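Local coordinates for surface layer protein (Geobacillus stearothermophilus, PDB 4UJ7), which probably self-assembles into the crystalline surface layer that coats the bacterial cell, this fragment being domains 5 and 6, the latter binding calcium, at residues 19-24 against 33-38; 85-90 against 100-105; 60-65 against 80-85; 112-117 against 141-146. All coordinates share one frame; numbering follows the deposited sequence. Where two conformers were deposited one is given.

Interaction 1 of 4, residues 19-24 against 33-38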
loop_
_atom_site.group_PDB
_atom_site.type_symbol
_atom_site.label_atom_id
_atom_site.label_comp_id
_atom_site.label_asym_id
_atom_site.label_seq_id
_atom_site.Cartn_x
_atom_site.Cartn_y
_atom_site.Cartn_z
ATOM N N ALA A 19 -1.553 -5.693 -14.762
ATOM C CA ALA A 19 -2.542 -4.806 -14.170
ATOM C C ALA A 19 -1.917 -3.893 -13.104
ATOM O O ALA A 19 -0.987 -4.297 -12.402
ATOM C CB ALA A 19 -3.700 -5.610 -13.585
ATOM N N VAL A 20 -2.405 -2.658 -13.045
ATOM C CA VAL A 20 -1.915 -1.677 -12.094
ATOM C C VAL A 20 -3.083 -0.919 -11.472
ATOM O O VAL A 20 -4.100 -0.693 -12.134
ATOM C CB VAL A 20 -0.863 -0.736 -12.730
ATOM C CG1 VAL A 20 -1.447 0.141 -13.839
ATOM C CG2 VAL A 20 -0.151 0.072 -11.670
ATOM N N ASP A 21 -2.939 -0.555 -10.199
ATOM C CA ASP A 21 -4.003 0.164 -9.498
ATOM C C ASP A 21 -3.834 1.686 -9.458
ATOM O O ASP A 21 -4.477 2.387 -8.653
ATOM C CB ASP A 21 -4.266 -0.461 -8.120
ATOM C CG ASP A 21 -3.219 -0.105 -7.089
ATOM O OD1 ASP A 21 -2.176 0.450 -7.448
ATOM O OD2 ASP A 21 -3.438 -0.400 -5.903
ATOM N N SER A 22 -2.979 2.191 -10.339
ATOM C CA SER A 22 -2.698 3.617 -10.495
ATOM C C SER A 22 -2.743 3.970 -11.965
ATOM O O SER A 22 -2.332 3.168 -12.794
ATOM C CB SER A 22 -1.291 3.931 -9.970
ATOM O OG SER A 22 -0.957 5.305 -10.156
ATOM N N THR A 23 -3.219 5.176 -12.287
ATOM C CA THR A 23 -3.099 5.701 -13.655
ATOM C C THR A 23 -1.990 6.739 -13.735
ATOM O O THR A 23 -1.789 7.386 -14.770
ATOM C CB THR A 23 -4.403 6.353 -14.167
ATOM O OG1 THR A 23 -4.721 7.469 -13.331
ATOM C CG2 THR A 23 -5.561 5.342 -14.224
ATOM N N GLY A 24 -1.249 6.889 -12.638
ATOM C CA GLY A 24 -0.168 7.874 -12.598
ATOM C C GLY A 24 0.173 8.252 -11.180
ATOM O O GLY A 24 -0.701 8.369 -10.316
ATOM N N ALA A 33 5.677 7.379 -2.991
ATOM C CA ALA A 33 4.313 6.876 -3.178
ATOM C C ALA A 33 4.374 5.424 -3.650
ATOM O O ALA A 33 5.378 4.987 -4.219
ATOM C CB ALA A 33 3.567 7.754 -4.177
ATOM N N THR A 34 3.324 4.655 -3.389
ATOM C CA THR A 34 3.305 3.257 -3.830
ATOM C C THR A 34 2.099 2.966 -4.704
ATOM O O THR A 34 1.079 3.680 -4.651
ATOM C CB THR A 34 3.333 2.239 -2.664
ATOM O OG1 THR A 34 2.079 2.247 -1.966
ATOM C CG2 THR A 34 4.447 2.574 -1.661
ATOM N N PHE A 35 2.221 1.920 -5.517
ATOM C CA PHE A 35 1.075 1.350 -6.219
ATOM C C PHE A 35 1.273 -0.143 -6.406
ATOM O O PHE A 35 2.376 -0.655 -6.198
ATOM C CB PHE A 35 0.779 2.083 -7.544
ATOM C CG PHE A 35 1.859 1.953 -8.598
ATOM C CD1 PHE A 35 1.846 0.896 -9.502
ATOM C CD2 PHE A 35 2.853 2.919 -8.722
ATOM C CE1 PHE A 35 2.813 0.786 -10.493
ATOM C CE2 PHE A 35 3.837 2.810 -9.714
ATOM C CZ PHE A 35 3.815 1.740 -10.599
ATOM N N LYS A 36 0.214 -0.843 -6.788
ATOM C CA LYS A 36 0.241 -2.289 -6.891
ATOM C C LYS A 36 0.157 -2.794 -8.300
ATOM O O LYS A 36 -0.584 -2.251 -9.118
ATOM C CB LYS A 36 -0.875 -2.908 -6.064
ATOM C CG LYS A 36 -0.569 -2.851 -4.576
ATOM C CD LYS A 36 -1.743 -3.360 -3.773
ATOM C CE LYS A 36 -1.363 -3.423 -2.305
ATOM N NZ LYS A 36 -2.591 -3.663 -1.510
ATOM N N VAL A 37 0.938 -3.830 -8.554
ATOM C CA VAL A 37 0.937 -4.541 -9.826
ATOM C C VAL A 37 0.361 -5.926 -9.581
ATOM O O VAL A 37 0.701 -6.580 -8.589
ATOM C CB VAL A 37 2.389 -4.673 -10.358
ATOM C CG1 VAL A 37 2.510 -5.796 -11.388
ATOM C CG2 VAL A 37 2.846 -3.337 -10.903
ATOM N N THR A 38 -0.500 -6.375 -10.493
ATOM C CA THR A 38 -0.976 -7.767 -10.482
ATOM C C THR A 38 -0.880 -8.357 -11.887
ATOM O O THR A 38 -1.486 -7.852 -12.821
ATOM C CB THR A 38 -2.422 -7.931 -9.969
ATOM O OG1 THR A 38 -2.600 -7.242 -8.726
ATOM C CG2 THR A 38 -2.735 -9.410 -9.739
#

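Interaction 2 of 4, residues 85-90 against 100-105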
loop_
_atom_site.group_PDB
_atom_site.type_symbol
_atom_site.label_atom_id
_atom_site.label_comp_id
_atom_site.label_asym_id
_atom_site.label_seq_id
_atom_site.Cartn_x
_atom_site.Cartn_y
_atom_site.Cartn_z
ATOM N N GLY A 85 9.665 17.563 -11.929
ATOM C CA GLY A 85 9.679 17.131 -13.316
ATOM C C GLY A 85 8.685 16.018 -13.564
ATOM O O GLY A 85 8.019 15.554 -12.638
ATOM N N SER A 86 8.578 15.610 -14.822
ATOM C CA SER A 86 7.738 14.495 -15.219
ATOM C C SER A 86 8.569 13.401 -15.858
ATOM O O SER A 86 9.579 13.677 -16.517
ATOM C CB SER A 86 6.659 14.962 -16.195
ATOM O OG SER A 86 5.763 15.843 -15.550
ATOM N N THR A 87 8.148 12.152 -15.656
ATOM C CA THR A 87 8.789 11.006 -16.295
ATOM C C THR A 87 7.830 9.815 -16.349
ATOM O O THR A 87 6.623 9.991 -16.209
ATOM C CB THR A 87 10.158 10.643 -15.647
ATOM O OG1 THR A 87 10.847 9.707 -16.483
ATOM C CG2 THR A 87 9.995 10.068 -14.238
ATOM N N THR A 88 8.353 8.618 -16.593
ATOM C CA THR A 88 7.533 7.412 -16.643
ATOM C C THR A 88 8.267 6.266 -15.928
ATOM O O THR A 88 9.513 6.232 -15.936
ATOM C CB THR A 88 7.147 7.020 -18.098
ATOM O OG1 THR A 88 8.282 6.519 -18.799
ATOM C CG2 THR A 88 6.604 8.228 -18.886
ATOM N N ILE A 89 7.514 5.397 -15.259
ATOM C CA ILE A 89 7.998 4.100 -14.770
ATOM C C ILE A 89 7.602 3.040 -15.802
ATOM O O ILE A 89 6.412 2.876 -16.131
ATOM C CB ILE A 89 7.397 3.658 -13.396
ATOM C CG1 ILE A 89 7.625 4.667 -12.254
ATOM C CG2 ILE A 89 7.928 2.276 -12.980
ATOM C CD1 ILE A 89 9.037 5.227 -12.148
ATOM N N THR A 90 8.589 2.320 -16.316
ATOM C CA THR A 90 8.322 1.212 -17.215
ATOM C C THR A 90 8.374 -0.084 -16.423
ATOM O O THR A 90 9.376 -0.388 -15.760
ATOM C CB THR A 90 9.317 1.176 -18.405
ATOM O OG1 THR A 90 9.205 2.389 -19.160
ATOM C CG2 THR A 90 9.047 -0.025 -19.307
ATOM N N VAL A 100 3.877 3.839 -16.709
ATOM C CA VAL A 100 3.025 4.548 -15.739
ATOM C C VAL A 100 3.569 5.969 -15.601
ATOM O O VAL A 100 4.753 6.144 -15.268
ATOM C CB VAL A 100 3.065 3.857 -14.355
ATOM C CG1 VAL A 100 2.220 4.629 -13.342
ATOM C CG2 VAL A 100 2.591 2.412 -14.435
ATOM N N PRO A 101 2.737 6.990 -15.877
ATOM C CA PRO A 101 3.144 8.373 -15.715
ATOM C C PRO A 101 3.579 8.692 -14.288
ATOM O O PRO A 101 3.038 8.123 -13.334
ATOM C CB PRO A 101 1.850 9.159 -16.040
ATOM C CG PRO A 101 1.070 8.250 -16.920
ATOM C CD PRO A 101 1.378 6.866 -16.455
ATOM N N VAL A 102 4.581 9.568 -14.163
ATOM C CA VAL A 102 5.038 10.091 -12.869
ATOM C C VAL A 102 5.207 11.600 -12.940
ATOM O O VAL A 102 5.853 12.101 -13.854
ATOM C CB VAL A 102 6.407 9.504 -12.439
ATOM C CG1 VAL A 102 6.831 10.053 -11.084
ATOM C CG2 VAL A 102 6.359 7.991 -12.382
ATOM N N ASN A 103 4.626 12.304 -11.970
ATOM C CA ASN A 103 4.808 13.742 -11.848
ATOM C C ASN A 103 5.312 14.077 -10.446
ATOM O O ASN A 103 4.689 13.709 -9.429
ATOM C CB ASN A 103 3.496 14.476 -12.171
ATOM C CG ASN A 103 3.702 15.953 -12.456
ATOM O OD1 ASN A 103 4.721 16.361 -13.020
ATOM N ND2 ASN A 103 2.723 16.764 -12.073
ATOM N N VAL A 104 6.462 14.748 -10.398
ATOM C CA VAL A 104 7.063 15.186 -9.144
ATOM C C VAL A 104 6.898 16.691 -9.067
ATOM O O VAL A 104 7.307 17.408 -9.974
ATOM C CB VAL A 104 8.559 14.802 -9.037
ATOM C CG1 VAL A 104 9.111 15.198 -7.675
ATOM C CG2 VAL A 104 8.754 13.305 -9.252
ATOM N N VAL A 105 6.264 17.152 -7.998
ATOM C CA VAL A 105 5.890 18.565 -7.866
ATOM C C VAL A 105 6.505 19.188 -6.615
ATOM O O VAL A 105 7.078 18.494 -5.774
ATOM C CB VAL A 105 4.354 18.737 -7.839
ATOM C CG1 VAL A 105 3.726 18.181 -9.109
ATOM C CG2 VAL A 105 3.747 18.080 -6.599
#

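Interaction 3 of 4, residues 60-65 against 80-85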
loop_
_atom_site.group_PDB
_atom_site.type_symbol
_atom_site.label_atom_id
_atom_site.label_comp_id
_atom_site.label_asym_id
_atom_site.label_seq_id
_atom_site.Cartn_x
_atom_site.Cartn_y
_atom_site.Cartn_z
ATOM N N THR A 60 14.750 12.668 -11.831
ATOM C CA THR A 60 13.394 13.105 -11.478
ATOM C C THR A 60 12.770 12.192 -10.420
ATOM O O THR A 60 12.290 12.675 -9.398
ATOM C CB THR A 60 12.486 13.194 -12.722
ATOM O OG1 THR A 60 13.048 14.141 -13.646
ATOM C CG2 THR A 60 11.069 13.651 -12.339
ATOM N N ALA A 61 12.797 10.882 -10.676
ATOM C CA ALA A 61 12.229 9.896 -9.746
ATOM C C ALA A 61 12.982 8.584 -9.838
ATOM O O ALA A 61 13.395 8.180 -10.916
ATOM C CB ALA A 61 10.747 9.641 -10.049
ATOM N N THR A 62 13.135 7.916 -8.700
ATOM C CA THR A 62 13.655 6.547 -8.690
ATOM C C THR A 62 12.575 5.548 -8.297
ATOM O O THR A 62 11.516 5.937 -7.779
ATOM C CB THR A 62 14.866 6.376 -7.757
ATOM O OG1 THR A 62 14.489 6.717 -6.427
ATOM C CG2 THR A 62 16.016 7.282 -8.194
ATOM N N VAL A 63 12.842 4.269 -8.535
ATOM C CA VAL A 63 11.804 3.256 -8.380
ATOM C C VAL A 63 12.365 1.933 -7.871
ATOM O O VAL A 63 13.525 1.586 -8.142
ATOM C CB VAL A 63 11.032 3.062 -9.705
ATOM C CG1 VAL A 63 11.906 2.401 -10.768
ATOM C CG2 VAL A 63 9.745 2.277 -9.482
ATOM N N SER A 64 11.551 1.205 -7.106
ATOM C CA SER A 64 11.917 -0.125 -6.662
ATOM C C SER A 64 10.665 -0.986 -6.598
ATOM O O SER A 64 9.548 -0.471 -6.705
ATOM C CB SER A 64 12.602 -0.067 -5.297
ATOM O OG SER A 64 11.719 0.466 -4.322
ATOM N N VAL A 65 10.848 -2.293 -6.479
ATOM C CA VAL A 65 9.722 -3.230 -6.472
ATOM C C VAL A 65 9.889 -4.270 -5.378
ATOM O O VAL A 65 11.004 -4.761 -5.109
ATOM C CB VAL A 65 9.503 -3.873 -7.873
ATOM C CG1 VAL A 65 10.733 -4.631 -8.370
ATOM C CG2 VAL A 65 8.281 -4.785 -7.891
ATOM N N ASN A 80 10.105 7.167 -5.669
ATOM C CA ASN A 80 10.709 8.216 -4.853
ATOM C C ASN A 80 10.846 9.495 -5.659
ATOM O O ASN A 80 11.495 9.501 -6.713
ATOM C CB ASN A 80 12.089 7.743 -4.366
ATOM C CG ASN A 80 12.027 6.393 -3.652
ATOM O OD1 ASN A 80 11.473 6.291 -2.555
ATOM N ND2 ASN A 80 12.601 5.349 -4.268
ATOM N N GLY A 81 10.204 10.565 -5.191
ATOM C CA GLY A 81 10.291 11.878 -5.848
ATOM C C GLY A 81 11.612 12.548 -5.511
ATOM O O GLY A 81 11.855 12.909 -4.359
ATOM N N VAL A 82 12.483 12.658 -6.515
ATOM C CA VAL A 82 13.845 13.198 -6.316
ATOM C C VAL A 82 13.941 14.686 -6.676
ATOM O O VAL A 82 14.478 15.473 -5.893
ATOM C CB VAL A 82 14.895 12.364 -7.094
ATOM C CG1 VAL A 82 16.273 13.024 -7.045
ATOM C CG2 VAL A 82 14.964 10.941 -6.540
ATOM N N ALA A 83 13.432 15.059 -7.847
ATOM C CA ALA A 83 13.401 16.469 -8.283
ATOM C C ALA A 83 12.169 16.781 -9.125
ATOM O O ALA A 83 11.652 15.916 -9.833
ATOM C CB ALA A 83 14.670 16.815 -9.055
ATOM N N GLU A 84 11.709 18.031 -9.071
ATOM C CA GLU A 84 10.542 18.436 -9.853
ATOM C C GLU A 84 10.716 18.108 -11.333
ATOM O O GLU A 84 11.781 18.330 -11.911
ATOM C CB GLU A 84 10.230 19.923 -9.658
ATOM C CG GLU A 84 9.880 20.284 -8.224
ATOM C CD GLU A 84 9.598 21.765 -8.046
ATOM O OE1 GLU A 84 8.896 22.342 -8.904
ATOM O OE2 GLU A 84 10.083 22.347 -7.051
ATOM N N GLY A 85 9.665 17.563 -11.929
ATOM C CA GLY A 85 9.679 17.131 -13.316
ATOM C C GLY A 85 8.685 16.018 -13.564
ATOM O O GLY A 85 8.019 15.554 -12.638
HETATM O O HOH W 1 13.792 16.781 -12.694
#

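Interaction 4 of 4, residues 112-117 against 141-146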
loop_
_atom_site.group_PDB
_atom_site.type_symbol
_atom_site.label_atom_id
_atom_site.label_comp_id
_atom_site.label_asym_id
_atom_site.label_seq_id
_atom_site.Cartn_x
_atom_site.Cartn_y
_atom_site.Cartn_z
ATOM N N ASN A 112 -6.482 17.163 2.081
ATOM C CA ASN A 112 -7.079 16.040 2.804
ATOM C C ASN A 112 -6.082 14.907 3.071
ATOM O O ASN A 112 -4.886 15.050 2.794
ATOM C CB ASN A 112 -8.394 15.540 2.142
ATOM C CG ASN A 112 -8.219 15.083 0.701
ATOM O OD1 ASN A 112 -7.124 14.735 0.263
ATOM N ND2 ASN A 112 -9.326 15.048 -0.042
ATOM N N TYR A 113 -6.585 13.798 3.601
ATOM C CA TYR A 113 -5.736 12.686 4.034
ATOM C C TYR A 113 -6.208 11.410 3.384
ATOM O O TYR A 113 -7.388 11.274 3.065
ATOM C CB TYR A 113 -5.747 12.552 5.560
ATOM C CG TYR A 113 -5.444 13.858 6.241
ATOM C CD1 TYR A 113 -6.465 14.768 6.532
ATOM C CD2 TYR A 113 -4.126 14.222 6.539
ATOM C CE1 TYR A 113 -6.190 15.991 7.122
ATOM C CE2 TYR A 113 -3.841 15.442 7.144
ATOM C CZ TYR A 113 -4.883 16.321 7.431
ATOM O OH TYR A 113 -4.635 17.543 8.022
ATOM N N GLN A 114 -5.269 10.494 3.164
ATOM C CA GLN A 114 -5.586 9.175 2.641
ATOM C C GLN A 114 -5.048 8.140 3.608
ATOM O O GLN A 114 -3.865 8.165 3.973
ATOM C CB GLN A 114 -4.997 8.953 1.242
ATOM C CG GLN A 114 -5.684 9.780 0.163
ATOM C CD GLN A 114 -4.997 9.724 -1.193
ATOM O OE1 GLN A 114 -4.095 8.902 -1.425
ATOM N NE2 GLN A 114 -5.443 10.593 -2.112
ATOM N N ILE A 115 -5.947 7.239 4.011
ATOM C CA ILE A 115 -5.609 6.089 4.822
ATOM C C ILE A 115 -5.386 4.927 3.862
ATOM O O ILE A 115 -6.303 4.475 3.164
ATOM C CB ILE A 115 -6.727 5.793 5.840
ATOM C CG1 ILE A 115 -6.969 7.033 6.723
ATOM C CG2 ILE A 115 -6.369 4.550 6.651
ATOM C CD1 ILE A 115 -8.266 7.008 7.521
ATOM N N LYS A 116 -4.140 4.475 3.804
ATOM C CA LYS A 116 -3.722 3.509 2.813
ATOM C C LYS A 116 -3.480 2.114 3.412
ATOM O O LYS A 116 -2.706 1.971 4.358
ATOM C CB LYS A 116 -2.424 4.001 2.180
ATOM C CG LYS A 116 -1.883 3.076 1.132
ATOM C CD LYS A 116 -2.363 3.513 -0.227
ATOM C CE LYS A 116 -1.908 2.502 -1.258
ATOM N NZ LYS A 116 -2.862 1.360 -1.295
ATOM N N VAL A 117 -4.126 1.101 2.837
ATOM C CA VAL A 117 -3.887 -0.306 3.213
ATOM C C VAL A 117 -2.829 -0.869 2.277
ATOM O O VAL A 117 -3.055 -0.960 1.057
ATOM C CB VAL A 117 -5.186 -1.136 3.104
ATOM C CG1 VAL A 117 -4.940 -2.616 3.419
ATOM C CG2 VAL A 117 -6.271 -0.548 3.987
ATOM N N TYR A 141 -1.315 9.288 4.590
ATOM C CA TYR A 141 -0.697 10.368 3.807
ATOM C C TYR A 141 -1.447 11.681 3.895
ATOM O O TYR A 141 -2.682 11.710 3.945
ATOM C CB TYR A 141 -0.613 9.982 2.329
ATOM C CG TYR A 141 0.213 8.751 2.052
ATOM C CD1 TYR A 141 1.597 8.792 2.127
ATOM C CD2 TYR A 141 -0.400 7.547 1.735
ATOM C CE1 TYR A 141 2.362 7.661 1.882
ATOM C CE2 TYR A 141 0.346 6.413 1.492
ATOM C CZ TYR A 141 1.720 6.480 1.566
ATOM O OH TYR A 141 2.461 5.356 1.300
ATOM N N ALA A 142 -0.678 12.765 3.882
ATOM C CA ALA A 142 -1.220 14.095 3.621
ATOM C C ALA A 142 -1.180 14.395 2.105
ATOM O O ALA A 142 -0.176 14.133 1.430
ATOM C CB ALA A 142 -0.459 15.138 4.414
ATOM N N VAL A 143 -2.270 14.958 1.589
ATOM C CA VAL A 143 -2.474 15.136 0.152
ATOM C C VAL A 143 -2.868 16.587 -0.140
ATOM O O VAL A 143 -3.764 17.112 0.513
ATOM C CB VAL A 143 -3.573 14.159 -0.342
ATOM C CG1 VAL A 143 -3.853 14.334 -1.821
ATOM C CG2 VAL A 143 -3.159 12.720 -0.057
ATOM N N ASP A 144 -2.213 17.224 -1.115
ATOM C CA ASP A 144 -2.585 18.607 -1.456
ATOM C C ASP A 144 -3.837 18.654 -2.331
ATOM O O ASP A 144 -4.400 17.616 -2.682
ATOM C CB ASP A 144 -1.399 19.397 -2.043
ATOM C CG ASP A 144 -1.032 18.976 -3.462
ATOM O OD1 ASP A 144 -1.828 18.317 -4.172
ATOM O OD2 ASP A 144 0.087 19.312 -3.885
ATOM N N ALA A 145 -4.283 19.863 -2.678
ATOM C CA ALA A 145 -5.557 20.039 -3.385
ATOM C C ALA A 145 -5.589 19.364 -4.751
ATOM O O ALA A 145 -6.667 19.000 -5.230
ATOM C CB ALA A 145 -5.895 21.523 -3.512
ATOM N N ASN A 146 -4.412 19.192 -5.361
ATOM C CA ASN A 146 -4.270 18.578 -6.687
ATOM C C ASN A 146 -4.048 17.060 -6.643
ATOM O O ASN A 146 -3.858 16.421 -7.682
ATOM C CB ASN A 146 -3.160 19.269 -7.486
ATOM C CG ASN A 146 -3.554 20.661 -7.942
ATOM O OD1 ASN A 146 -4.682 20.888 -8.371
ATOM N ND2 ASN A 146 -2.625 21.602 -7.846
HETATM O O HOH W 2 -6.750 16.287 -2.187
#

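Interaction 1 of 4, residues 19-24 against 33-38
Asp-21 lays its carboxylate over the start of the Lys-36 side chain, OD2 resting 3.6 Å from Lys-36 CB, while OD1 takes the backbone N-H of the same residue. The contact is the edge of a four-stranded antiparallel sheet in the first of two bacterial Ig-like (BIG2) domains, where strand 15-20 finishes alongside strand 32-41. Ala-19 and Thr-38 form a hydrogen-bonded antiparallel pair, Val-20 and Val-37 the non-hydrogen-bonded pair that follows. One more backbone bond, from Asp-21 N to Lys-36 O at 3.1 Å, is made before the first chain turns off the sheet. Here the aspartate side chain takes over from the main chain. With chi1 at 76°, its CG is folded between its own N and carbonyl carbon, and OD1 comes down on Lys-36 N at 2.8 Å. The N-H points almost straight at the oxygen (178°) but meets it from above the carboxylate plane. Lys-36 then runs out fully extended, and its NZ is bonded to the carbonyl O of Asp-119, a calcium-binding residue of the second domain; the ammonium and the Asp-21 carboxylate are not in contact, although their opposite charges could still attract weakly. On the side facing the other sheet, Phe-35 is buried against Val-25 and Ile-91. Ser-22 CB packs 3.7 Å from Phe-35 CB, and Ser-22 OG accepts from Gly-24 N at 3.0 Å, closing an ST turn.

Interaction 2 of 4, residues 85-90 against 100-105
Strands 85-90 and 100-105 run antiparallel with their N-to-C directions 147° apart, paired through six backbone hydrogen bonds at Gly-85/Val-104, Thr-87/Val-102 and Ile-89/Val-100. On the face of Ile-89, Val-100, Val-102 and Val-104 the packing is apolar. Ile-89 CG1 reaches diagonally past its direct partner to Val-102 CG2, 3.6 Å away, and its CD1 lies 3.9 Å from the same methyl. Thr-87 points the same way as Val-102 beside it, bringing CG2 to 4.1 Å from Val-102 CB. This is the central hairpin of one sheet of the Ig-like sandwich: strand 25-28 borders it along 96-105, strand 52-55 along 85-93, and Val-79 of the facing sheet packs on both Ile-89 and Val-102. The other face carries Ser-86, Thr-88, Pro-101 and Asn-103. There, in the Asn-103 conformer described, Ser-86 OG donates to Asn-103 OD1 at 2.8 Å, arriving from above the amide carbonyl plane, 41° out of it, across a non-hydrogen-bonded pair. Asn-103 CG stands opposite its own backbone N (chi1 -163°), which carries the amide group to the serine's side. Further along this face Thr-88 sets CB 3.8 Å from Val-100 O, while its hydroxyl is hydrogen-bonded to Asp-56 OD2.

Interaction 3 of 4, residues 60-65 against 80-85
Thr-60 O accepts two backbone N-H groups at once, from Val-82 N at 2.9 Å and from Ala-83 N at 3.1 Å. Both come from the same face of its carbonyl plane, Ala-83 the straighter at 169° against 148°. One oxygen thus satisfies two successive amides, the geometry of a classic beta bulge, just where strand 74-81 gives way to the turn toward strand 85-93. Before that turn the pairing is regular: Asn-80 N donates to Thr-62 O and Thr-62 N to Asn-80 O, a hydrogen-bonded antiparallel pair. The side chains join the same two residues again. Asn-80 ND2 donates to Thr-62 OG1 at 3.2 Å, from slightly off the amide plane; chi1 of 60° tucks that hydroxyl between the threonine's own N and carbonyl carbon, facing the asparagine. A water lies 2.9 Å from Thr-60 OG1 and donates to Glu-84 O at 2.7 Å. Thr-60 CG2 lies 3.6 Å from Gly-85 C. The Val-82 and Thr-62 side chains cross at about a right angle, their CG2 atoms 4.2 Å apart. Of the remaining backbone groups, Ala-61 O takes the Ser-55 hydroxyl, and Gly-81 is bonded to the 30-31 backbone. The arrangement is the open end of a beta hairpin, strands 61-65 and 74-81, on the outer edge of an Ig-like sandwich sheet.

Interaction 4 of 4, residues 112-117 against 141-146
Val-143 is flanked on two sides by the amide side chains of Asn-112 and Gln-114. Asn-112 lies alongside it with OD1 3.6 Å from Val-143 CB, whereas Gln-114, extended beyond CG, crosses it at about a right angle and sets CD and NE2 each 3.7 Å from Val-143 CG2. Next on the same face, Lys-116 CB meets the Tyr-141 ring at its edge, near the ring plane, 3.7 Å from CE2. The lysine then bends at chi2 (94°) and again at chi4, turning NZ back to its own chain, where it makes a weak bond to Val-117 O. All this sits where strands 110-117 and 135-144 pair antiparallel in the second Ig-like domain, with hydrogen-bonded pairs Asn-112/Val-143 and Gln-114/Tyr-141. Between them, on the opposite face, Tyr-113 and Ala-142 form the non-hydrogen-bonded pair; Tyr-113 CD2 comes to 4.3 Å from Ala-142 CB, and its side chain packs on Leu-208 of the other sheet. Farther out, a water donates both to Asn-112 OD1 at 2.9 Å and to Asp-144 O at 2.7 Å, linking the asparagine amide to the partner chain's backbone. The Asp-144 carboxylate in turn accepts from Asn-148 N through OD1 and from Gly-108 N through OD2.

From the N terminus, interaction 1 closes first, bringing strand 32-41 back along 15-20. Interaction 3 then closes the hairpin of 61-65 and 74-81 on the far side of the same sheet. The chain passes through Gly-85, shared by both contacts, straight into interaction 2, the hairpin of the opposing sheet. Ile-89 against Val-63 and Phe-35 against Val-100 join the two sheets into one sandwich, with Val-104 packing on the turn at Ala-83. Interaction 4 begins the second domain by pairing 112-117 with 141-146. The four loops follow in series, with none nested or crossed. Interactions 1 and 4 touch across the domain boundary, at Lys-36 with Val-117 and Thr-34 with Lys-116.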